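Local structure of Phthiocerol/phenolphthiocerol synthesis polyketide synthase type I PpsC (Mycobacterium tuberculosis, 5NJI) at residues A[197-205]-A[235-243]; A[119-127]-A[138-146]. The protein probably dehydrates beta-hydroxyacyl intermediates through its dehydratase domain, captured here with a C12:1-CoA thioester, as part of a type I polyketide synthase making phthiocerol lipids. The protein carries 1 engineered substitution. One frame throughout, in Å; residues are numbered along the deposited sequence.

Contact 1: A[197-205]-A[235-243]; sequences LAVTQAGVA and TLGATRTAT. With 8Z2 (~{S}-[2-[3-[[(2~{R})-4-[[[(2~{R},3~{S},4~{R},5~{R})-5-(6-aminopurin-9-yl)-4-oxidanyl-3-phosphonooxy-oxolan-2-yl]methoxy-oxidanyl-phosphoryl]oxy-oxidanyl-phosphoryl]oxy-3,3-dimethyl-2-oxidanyl-butanoyl]amino]propanoylamino]ethyl] (~{E})-dodec-2-enethioate), chain B.
Ala238 pushes its CB against the isobutyl end of Leu197, reaching CD1 at 3.8 Å. Chi1 of -169° swings the leucine branch to Ala238, and chi2 of 56° leaves both CD1 and CD2 against its CB. From the neighbouring strand Ala205 CB lies 3.9 Å from Ala238 CB, and Val199 lays CG2 beside the Ala238 carbonyl oxygen. Between these strands the chain reverses through a type I turn, Thr200 to Gly203, and the hairpin it forms, joining strands 194-200 and 205-209, lies against the start of helix 240-246, consistent with the double hot-dog fold of polyketide synthase dehydratases. Arg240 N donates to Gly203 O at 3.3 Å, and Gly203 CA sits 3.8 Å from Arg240 CB. Thr239 is the N-cap: its OG1 accepts from Ala242 N at 3.3 Å while giving its proton to Leu236 O at 2.8 Å, which ties the 3-10 turn to the helix. The Arg240 guanidinium passes one face over Gln201 O, and two waters held by Ala202 O make weak links to its NE and NH2. Facing the acyl chain of the bound thioester, Ala242 CB lies 3.8 Å from its terminal carbon C12.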
loop_
_atom_site.group_PDB
_atom_site.type_symbol
_atom_site.label_atom_id
_atom_site.label_comp_id
_atom_site.label_asym_id
_atom_site.label_seq_id
_atom_site.Cartn_x
_atom_site.Cartn_y
_atom_site.Cartn_z
ATOM N N LEU A 197 16.229 -1.907 12.181
ATOM C CA LEU A 197 15.626 -3.183 11.859
ATOM C C LEU A 197 16.111 -4.232 12.845
ATOM O O LEU A 197 17.271 -4.203 13.256
ATOM C CB LEU A 197 15.970 -3.551 10.410
ATOM C CG LEU A 197 15.263 -4.704 9.719
ATOM C CD1 LEU A 197 13.746 -4.514 9.740
ATOM C CD2 LEU A 197 15.764 -4.792 8.299
ATOM N N ALA A 198 15.204 -5.131 13.230
ATOM C CA ALA A 198 15.507 -6.264 14.094
ATOM C C ALA A 198 14.513 -7.372 13.778
ATOM O O ALA A 198 13.464 -7.132 13.177
ATOM C CB ALA A 198 15.449 -5.877 15.573
ATOM N N VAL A 199 14.858 -8.597 14.168
ATOM C CA VAL A 199 13.964 -9.739 14.009
ATOM C C VAL A 199 13.993 -10.538 15.299
ATOM O O VAL A 199 15.060 -10.748 15.883
ATOM C CB VAL A 199 14.345 -10.614 12.801
ATOM C CG1 VAL A 199 15.739 -11.212 12.964
ATOM C CG2 VAL A 199 13.308 -11.709 12.579
ATOM N N THR A 200 12.818 -10.964 15.751
ATOM C CA THR A 200 12.719 -11.695 17.004
ATOM C C THR A 200 13.065 -13.166 16.794
ATOM O O THR A 200 13.224 -13.655 15.672
ATOM C CB THR A 200 11.314 -11.583 17.611
ATOM O OG1 THR A 200 10.388 -12.360 16.838
ATOM C CG2 THR A 200 10.847 -10.139 17.674
ATOM N N GLN A 201 13.190 -13.886 17.916
ATOM C CA GLN A 201 13.457 -15.319 17.835
ATOM C C GLN A 201 12.331 -16.041 17.104
ATOM O O GLN A 201 12.572 -17.013 16.381
ATOM C CB GLN A 201 13.647 -15.902 19.239
ATOM C CG GLN A 201 14.742 -15.232 20.057
ATOM C CD GLN A 201 16.076 -15.209 19.342
ATOM O OE1 GLN A 201 16.782 -16.215 19.293
ATOM N NE2 GLN A 201 16.427 -14.059 18.777
ATOM N N ALA A 202 11.092 -15.578 17.284
ATOM C CA ALA A 202 9.950 -16.159 16.587
ATOM C C ALA A 202 9.891 -15.762 15.118
ATOM O O ALA A 202 9.010 -16.247 14.400
ATOM C CB ALA A 202 8.654 -15.746 17.280
ATOM N N GLY A 203 10.790 -14.893 14.660
ATOM C CA GLY A 203 10.861 -14.511 13.261
ATOM C C GLY A 203 10.066 -13.280 12.888
ATOM O O GLY A 203 9.885 -13.018 11.691
ATOM N N VAL A 204 9.581 -12.529 13.861
ATOM C CA VAL A 204 8.816 -11.317 13.597
ATOM C C VAL A 204 9.785 -10.165 13.373
ATOM O O VAL A 204 10.785 -10.020 14.085
ATOM C CB VAL A 204 7.853 -11.033 14.763
ATOM C CG1 VAL A 204 7.029 -9.773 14.520
ATOM C CG2 VAL A 204 6.942 -12.230 15.003
ATOM N N ALA A 205 9.502 -9.341 12.364
ATOM C CA ALA A 205 10.357 -8.209 12.045
ATOM C C ALA A 205 9.836 -6.955 12.718
ATOM O O ALA A 205 8.629 -6.702 12.746
ATOM C CB ALA A 205 10.430 -7.984 10.530
ATOM N N THR A 235 8.876 -4.315 5.858
ATOM C CA THR A 235 9.306 -5.027 7.057
ATOM C C THR A 235 9.169 -6.531 6.886
ATOM O O THR A 235 9.912 -7.297 7.509
ATOM C CB THR A 235 8.483 -4.571 8.263
ATOM O OG1 THR A 235 7.144 -5.027 8.121
ATOM C CG2 THR A 235 8.452 -3.082 8.389
ATOM N N LEU A 236 8.220 -6.973 6.056
ATOM C CA LEU A 236 8.008 -8.399 5.855
ATOM C C LEU A 236 9.220 -9.056 5.223
ATOM O O LEU A 236 9.423 -10.260 5.407
ATOM C CB LEU A 236 6.774 -8.623 4.989
ATOM C CG LEU A 236 5.479 -8.150 5.642
ATOM C CD1 LEU A 236 4.347 -8.233 4.621
ATOM C CD2 LEU A 236 5.122 -8.941 6.911
ATOM N N GLY A 237 10.055 -8.273 4.543
ATOM C CA GLY A 237 11.277 -8.765 3.941
ATOM C C GLY A 237 12.341 -9.166 4.934
ATOM O O GLY A 237 13.326 -9.795 4.535
ATOM N N ALA A 238 12.179 -8.811 6.201
ATOM C CA ALA A 238 13.158 -9.152 7.225
ATOM C C ALA A 238 12.697 -10.283 8.125
ATOM O O ALA A 238 13.431 -10.658 9.041
ATOM C CB ALA A 238 13.490 -7.925 8.073
ATOM N N THR A 239 11.513 -10.843 7.889
ATOM C CA THR A 239 11.051 -11.965 8.692
ATOM C C THR A 239 11.879 -13.217 8.401
ATOM O O THR A 239 12.546 -13.332 7.378
ATOM C CB THR A 239 9.581 -12.273 8.415
ATOM O OG1 THR A 239 9.418 -12.545 7.022
ATOM C CG2 THR A 239 8.690 -11.101 8.861
ATOM N N ARG A 240 11.809 -14.177 9.327
ATOM C CA ARG A 240 12.500 -15.443 9.110
ATOM C C ARG A 240 12.032 -16.116 7.826
ATOM O O ARG A 240 12.847 -16.636 7.058
ATOM C CB ARG A 240 12.298 -16.377 10.302
ATOM C CG ARG A 240 13.108 -17.676 10.180
ATOM C CD ARG A 240 13.462 -18.267 11.537
ATOM N NE ARG A 240 12.307 -18.354 12.423
ATOM C CZ ARG A 240 12.280 -19.049 13.554
ATOM N NH1 ARG A 240 13.344 -19.737 13.944
ATOM N NH2 ARG A 240 11.181 -19.063 14.294
ATOM N N THR A 241 10.720 -16.120 7.573
ATOM C CA THR A 241 10.217 -16.722 6.344
ATOM C C THR A 241 10.851 -16.069 5.124
ATOM O O THR A 241 11.239 -16.750 4.168
ATOM C CB THR A 241 8.693 -16.597 6.298
ATOM O OG1 THR A 241 8.134 -17.297 7.405
ATOM C CG2 THR A 241 8.123 -17.183 5.022
ATOM N N ALA A 242 10.987 -14.746 5.150
ATOM C CA ALA A 242 11.540 -14.044 4.000
ATOM C C ALA A 242 13.022 -14.332 3.820
ATOM O O ALA A 242 13.488 -14.511 2.692
ATOM C CB ALA A 242 11.321 -12.541 4.144
ATOM N N THR A 243 13.793 -14.321 4.905
ATOM C CA THR A 243 15.228 -14.513 4.757
ATOM C C THR A 243 15.552 -15.971 4.430
ATOM O O THR A 243 16.501 -16.243 3.687
ATOM C CB THR A 243 15.955 -14.025 6.016
ATOM O OG1 THR A 243 15.439 -14.683 7.174
ATOM C CG2 THR A 243 15.765 -12.517 6.196
HETATM C C2 8Z2 B . -11.209 -11.825 -10.042
HETATM C C4 8Z2 B . -9.459 -12.752 -11.291
HETATM C C5 8Z2 B . -10.187 -12.644 -12.378
HETATM C C6 8Z2 B . -11.404 -12.163 -12.331
HETATM C C8 8Z2 B . -8.350 -13.506 -12.973
HETATM C C10 8Z2 B . 9.212 -9.734 0.662
HETATM C C11 8Z2 B . 9.113 -11.017 1.383
HETATM C C12 8Z2 B . 9.826 -12.083 0.645
HETATM N N9 8Z2 B . -8.293 -13.232 -11.673
HETATM N N7 8Z2 B . -9.493 -13.080 -13.398
HETATM N N3 8Z2 B . -9.947 -12.349 -10.104
HETATM N N1 8Z2 B . -11.949 -11.751 -11.186
HETATM N N6 8Z2 B . -12.009 -12.120 -13.492
HETATM C "C1'" 8Z2 B . -7.481 -13.336 -10.295
HETATM C "C2'" 8Z2 B . -8.027 -14.621 -9.800
HETATM O "O2'" 8Z2 B . -8.293 -14.211 -8.466
HETATM C "C3'" 8Z2 B . -6.812 -15.645 -10.089
HETATM O "O3'" 8Z2 B . -7.347 -17.000 -10.128
HETATM C "C4'" 8Z2 B . -5.769 -14.830 -9.069
HETATM O "O4'" 8Z2 B . -6.011 -13.466 -9.652
HETATM C "C5'" 8Z2 B . -4.261 -14.994 -8.973
HETATM O "O5'" 8Z2 B . -3.543 -14.700 -10.112
HETATM P P1 8Z2 B . -3.701 -15.309 -11.449
HETATM O O11 8Z2 B . -4.699 -14.384 -11.975
HETATM O O12 8Z2 B . -4.380 -16.627 -11.534
HETATM O O6 8Z2 B . -2.270 -15.312 -12.379
HETATM P P2 8Z2 B . -2.093 -14.270 -13.598
HETATM O O21 8Z2 B . -3.455 -13.594 -14.051
HETATM O O22 8Z2 B . -1.462 -14.506 -14.833
HETATM O O7 8Z2 B . -1.144 -13.270 -12.721
HETATM C CPA 8Z2 B . -0.509 -13.504 -11.452
HETATM C CPB 8Z2 B . 0.240 -12.174 -11.168
HETATM C CP8 8Z2 B . -0.814 -11.054 -11.221
HETATM C CP7 8Z2 B . 0.915 -12.173 -9.835
HETATM C CP9 8Z2 B . 1.283 -11.967 -12.261
HETATM O OP3 8Z2 B . -1.730 -11.355 -10.244
HETATM C CP6 8Z2 B . -0.256 -9.624 -10.994
HETATM O OP2 8Z2 B . 0.541 -9.203 -11.752
HETATM N NP2 8Z2 B . -0.837 -8.872 -10.072
HETATM C CP5 8Z2 B . -0.511 -7.499 -9.758
HETATM C CP4 8Z2 B . 0.500 -7.459 -8.627
HETATM C CP3 8Z2 B . 0.831 -5.977 -8.334
HETATM O OP1 8Z2 B . 0.678 -5.156 -9.172
HETATM N NP1 8Z2 B . 1.299 -5.675 -7.147
HETATM C CP2 8Z2 B . 1.595 -4.331 -6.755
HETATM C CP1 8Z2 B . 2.876 -3.851 -7.338
HETATM S S 8Z2 B . 4.294 -4.756 -6.644
HETATM P P3 8Z2 B . -8.536 -17.272 -11.398
HETATM O O31 8Z2 B . -7.816 -16.470 -12.699
HETATM O O32 8Z2 B . -9.759 -16.584 -11.321
HETATM O O33 8Z2 B . -8.846 -18.632 -11.848
HETATM C CA1 8Z2 B . 4.387 -4.161 -5.234
HETATM C CA2 8Z2 B . 5.507 -4.666 -4.403
HETATM O OA1 8Z2 B . 3.689 -3.344 -4.721
HETATM C CA3 8Z2 B . 5.612 -4.164 -3.017
HETATM C CA4 8Z2 B . 6.700 -4.707 -2.185
HETATM C CA5 8Z2 B . 6.578 -4.336 -0.729
HETATM C CA6 8Z2 B . 7.697 -4.982 0.072
HETATM C CA7 8Z2 B . 7.419 -6.483 0.320
HETATM C CA8 8Z2 B . 8.668 -7.259 0.687
HETATM C CA9 8Z2 B . 8.398 -8.665 1.288
HETATM O O HOH W 1 9.101 -17.444 11.736
HETATM O O HOH W 2 7.993 -18.848 14.513
#

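Contact 2: A[119-127]-A[138-146]; sequences DEQRCQVEI and THATATVAR
Thr143 and Gln124 run alongside each other, Thr143 OG1 being modelled 2.8 Å from Gln124 OE1, though the amide's O/N assignment is doubtful because NE2 faces the Arg122 guanidinium. They form a non-hydrogen-bonded pair of an antiparallel beta hairpin, strands 122-130 and 136-146. On the same face Arg122, extended as far as NE, crosses the threonine and brings NE to 3.5 Å from Thr143 CG2. Further along, Glu126 meets Thr138 at about a right angle, taking the OG1 proton on the anti lone pair of OE2 at 2.9 Å; OE2 also has a salt bridge to Arg128. The other face is apolar: Cys123 SG touches Val144 CB at 3.8 Å, and Val125, Ala142, Ile127 and Ala140 continue the layer, with Ile127 and Ala140 meeting Tyr73 of helix 70-84. Paired backbone bonds set this register, Val125 N to Ala142 O being nearly straight at 173°. A classic bulge interrupts it where His139 and Ala140 both face Ile127, whose O accepts from His139 N at 2.8 Å and weakly from Ala140 N. In an Asx turn, Asp119 OD1 accepts from the backbone N of both Gln121 and Arg122. Across from it, at the end of strand 136-146, Arg146 curls back: NH1 bonds Glu120 O at 3.2 Å and bridges to Glu120 OE1 at 2.9 Å, meeting that oxygen from above the carboxylate plane.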
loop_
_atom_site.group_PDB
_atom_site.type_symbol
_atom_site.label_atom_id
_atom_site.label_comp_id
_atom_site.label_asym_id
_atom_site.label_seq_id
_atom_site.Cartn_x
_atom_site.Cartn_y
_atom_site.Cartn_z
ATOM N N ASP A 119 -22.798 2.202 -1.843
ATOM C CA ASP A 119 -23.365 3.190 -0.937
ATOM C C ASP A 119 -22.406 3.402 0.228
ATOM O O ASP A 119 -21.303 2.843 0.262
ATOM C CB ASP A 119 -24.774 2.772 -0.474
ATOM C CG ASP A 119 -24.787 1.492 0.359
ATOM O OD1 ASP A 119 -23.759 1.116 0.958
ATOM O OD2 ASP A 119 -25.858 0.853 0.422
ATOM N N GLU A 120 -22.859 4.238 1.125
ATOM C CA GLU A 120 -22.006 4.708 2.187
ATOM C C GLU A 120 -21.657 3.662 3.235
ATOM O O GLU A 120 -20.938 3.966 4.118
ATOM C CB GLU A 120 -22.422 6.060 2.849
ATOM C CG GLU A 120 -23.456 5.999 3.975
ATOM C CD GLU A 120 -23.665 7.389 4.665
ATOM O OE1 GLU A 120 -23.637 7.552 5.916
ATOM O OE2 GLU A 120 -23.883 8.378 3.924
ATOM N N GLN A 121 -22.215 2.470 3.136
ATOM C CA GLN A 121 -21.921 1.351 4.020
ATOM C C GLN A 121 -20.916 0.400 3.402
ATOM O O GLN A 121 -20.044 -0.121 4.107
ATOM C CB GLN A 121 -23.199 0.566 4.343
ATOM C CG GLN A 121 -24.205 1.325 5.177
ATOM C CD GLN A 121 -23.597 1.868 6.441
ATOM O OE1 GLN A 121 -23.724 3.052 6.738
ATOM N NE2 GLN A 121 -22.913 1.009 7.192
ATOM N N ARG A 122 -21.049 0.149 2.102
ATOM C CA ARG A 122 -20.175 -0.768 1.386
ATOM C C ARG A 122 -20.188 -0.372 -0.080
ATOM O O ARG A 122 -21.265 -0.197 -0.658
ATOM C CB ARG A 122 -20.637 -2.217 1.546
ATOM C CG ARG A 122 -19.788 -3.257 0.831
ATOM C CD ARG A 122 -20.215 -4.656 1.234
ATOM N NE ARG A 122 -19.424 -5.696 0.585
ATOM C CZ ARG A 122 -19.720 -6.251 -0.586
ATOM N NH1 ARG A 122 -20.797 -5.869 -1.262
ATOM N NH2 ARG A 122 -18.933 -7.194 -1.087
ATOM N N CYS A 123 -19.006 -0.244 -0.677
ATOM C CA CYS A 123 -18.905 0.158 -2.073
ATOM C C CYS A 123 -17.777 -0.625 -2.744
ATOM O O CYS A 123 -16.914 -1.205 -2.084
ATOM C CB CYS A 123 -18.696 1.672 -2.199
ATOM S SG CYS A 123 -17.202 2.291 -1.435
ATOM N N GLN A 124 -17.835 -0.689 -4.073
ATOM C CA GLN A 124 -16.931 -1.488 -4.882
ATOM C C GLN A 124 -16.175 -0.540 -5.793
ATOM O O GLN A 124 -16.785 0.282 -6.485
ATOM C CB GLN A 124 -17.679 -2.545 -5.726
ATOM C CG GLN A 124 -18.610 -3.444 -4.937
ATOM C CD GLN A 124 -17.873 -4.524 -4.174
ATOM O OE1 GLN A 124 -16.676 -4.738 -4.376
ATOM N NE2 GLN A 124 -18.585 -5.214 -3.293
ATOM N N VAL A 125 -14.857 -0.660 -5.796
ATOM C CA VAL A 125 -13.987 0.206 -6.578
ATOM C C VAL A 125 -13.256 -0.656 -7.593
ATOM O O VAL A 125 -12.825 -1.768 -7.279
ATOM C CB VAL A 125 -13.001 0.953 -5.658
ATOM C CG1 VAL A 125 -11.988 1.759 -6.464
ATOM C CG2 VAL A 125 -13.742 1.857 -4.703
ATOM N N GLU A 126 -13.124 -0.153 -8.818
ATOM C CA GLU A 126 -12.353 -0.836 -9.852
ATOM C C GLU A 126 -11.408 0.180 -10.468
ATOM O O GLU A 126 -11.790 1.333 -10.695
ATOM C CB GLU A 126 -13.263 -1.494 -10.907
ATOM C CG GLU A 126 -12.544 -2.401 -11.894
ATOM C CD GLU A 126 -13.461 -3.455 -12.498
ATOM O OE1 GLU A 126 -14.605 -3.614 -12.009
ATOM O OE2 GLU A 126 -13.031 -4.126 -13.463
ATOM N N ILE A 127 -10.158 -0.231 -10.690
ATOM C CA ILE A 127 -9.104 0.656 -11.163
ATOM C C ILE A 127 -8.550 0.085 -12.456
ATOM O O ILE A 127 -8.064 -1.050 -12.481
ATOM C CB ILE A 127 -7.995 0.821 -10.113
ATOM C CG1 ILE A 127 -8.581 1.484 -8.874
ATOM C CG2 ILE A 127 -6.830 1.643 -10.677
ATOM C CD1 ILE A 127 -7.674 1.411 -7.677
ATOM N N THR A 138 -8.127 -3.907 -16.439
ATOM C CA THR A 138 -8.349 -3.823 -14.994
ATOM C C THR A 138 -7.079 -4.172 -14.223
ATOM O O THR A 138 -6.497 -5.239 -14.429
ATOM C CB THR A 138 -9.479 -4.760 -14.570
ATOM O OG1 THR A 138 -10.705 -4.356 -15.207
ATOM C CG2 THR A 138 -9.669 -4.726 -13.066
ATOM N N HIS A 139 -6.661 -3.279 -13.325
ATOM C CA HIS A 139 -5.462 -3.509 -12.531
ATOM C C HIS A 139 -5.761 -3.916 -11.110
ATOM O O HIS A 139 -4.987 -4.675 -10.522
ATOM C CB HIS A 139 -4.582 -2.255 -12.525
ATOM C CG HIS A 139 -4.028 -1.943 -13.871
ATOM N ND1 HIS A 139 -2.956 -2.621 -14.405
ATOM C CD2 HIS A 139 -4.436 -1.070 -14.821
ATOM C CE1 HIS A 139 -2.719 -2.175 -15.627
ATOM N NE2 HIS A 139 -3.599 -1.227 -15.899
ATOM N N ALA A 140 -6.852 -3.433 -10.530
ATOM C CA ALA A 140 -7.164 -3.734 -9.149
ATOM C C ALA A 140 -8.655 -3.557 -8.945
ATOM O O ALA A 140 -9.299 -2.774 -9.636
ATOM C CB ALA A 140 -6.383 -2.837 -8.181
ATOM N N THR A 141 -9.184 -4.295 -7.977
ATOM C CA THR A 141 -10.543 -4.132 -7.497
ATOM C C THR A 141 -10.495 -4.073 -5.986
ATOM O O THR A 141 -9.599 -4.654 -5.370
ATOM C CB THR A 141 -11.459 -5.281 -7.927
ATOM O OG1 THR A 141 -10.908 -6.524 -7.475
ATOM C CG2 THR A 141 -11.598 -5.316 -9.419
ATOM N N ALA A 142 -11.442 -3.351 -5.383
ATOM C CA ALA A 142 -11.462 -3.264 -3.930
ATOM C C ALA A 142 -12.890 -3.183 -3.420
ATOM O O ALA A 142 -13.767 -2.592 -4.051
ATOM C CB ALA A 142 -10.690 -2.059 -3.402
ATOM N N THR A 143 -13.117 -3.801 -2.271
ATOM C CA THR A 143 -14.341 -3.594 -1.513
ATOM C C THR A 143 -14.013 -2.708 -0.322
ATOM O O THR A 143 -13.149 -3.049 0.499
ATOM C CB THR A 143 -14.940 -4.922 -1.061
ATOM O OG1 THR A 143 -15.260 -5.713 -2.204
ATOM C CG2 THR A 143 -16.201 -4.672 -0.265
ATOM N N VAL A 144 -14.699 -1.576 -0.231
ATOM C CA VAL A 144 -14.504 -0.599 0.830
ATOM C C VAL A 144 -15.756 -0.563 1.692
ATOM O O VAL A 144 -16.880 -0.601 1.180
ATOM C CB VAL A 144 -14.198 0.797 0.255
ATOM C CG1 VAL A 144 -14.040 1.832 1.347
ATOM C CG2 VAL A 144 -12.951 0.749 -0.631
ATOM N N ALA A 145 -15.564 -0.484 3.006
ATOM C CA ALA A 145 -16.680 -0.524 3.936
ATOM C C ALA A 145 -16.428 0.480 5.052
ATOM O O ALA A 145 -15.315 0.965 5.247
ATOM C CB ALA A 145 -16.885 -1.938 4.499
ATOM N N ARG A 146 -17.482 0.804 5.792
ATOM C CA ARG A 146 -17.310 1.659 6.954
ATOM C C ARG A 146 -16.328 1.040 7.945
ATOM O O ARG A 146 -16.317 -0.172 8.162
ATOM C CB ARG A 146 -18.661 1.910 7.636
ATOM C CG ARG A 146 -19.588 2.859 6.873
ATOM C CD ARG A 146 -19.041 4.287 6.813
ATOM N NE ARG A 146 -19.581 5.146 7.864
ATOM C CZ ARG A 146 -20.614 5.973 7.713
ATOM N NH1 ARG A 146 -21.243 6.070 6.547
ATOM N NH2 ARG A 146 -21.024 6.710 8.737
#

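How the contacts relate
Contacts 1 and 2 lie on opposite sides of the chain's centre, their centres about 32 Å apart, and share no helix or strand; their nearest atoms are about 18 Å apart. Contact 2 joins adjacent strands through a ladder of backbone bonds, with one apolar face and one polar face; contact 1 is the more buried and sets a hairpin against a helix start through small apolar groups and one direct backbone bond. Charge is handled differently: the arginine of 138-146 pairs with a carboxylate, whereas that of 235-243 meets carbonyl oxygens and water. Segment 235-243 touches the acyl end of the ligand, whereas Thr141 of 138-146 is about 6 Å from the adenine of its CoA part.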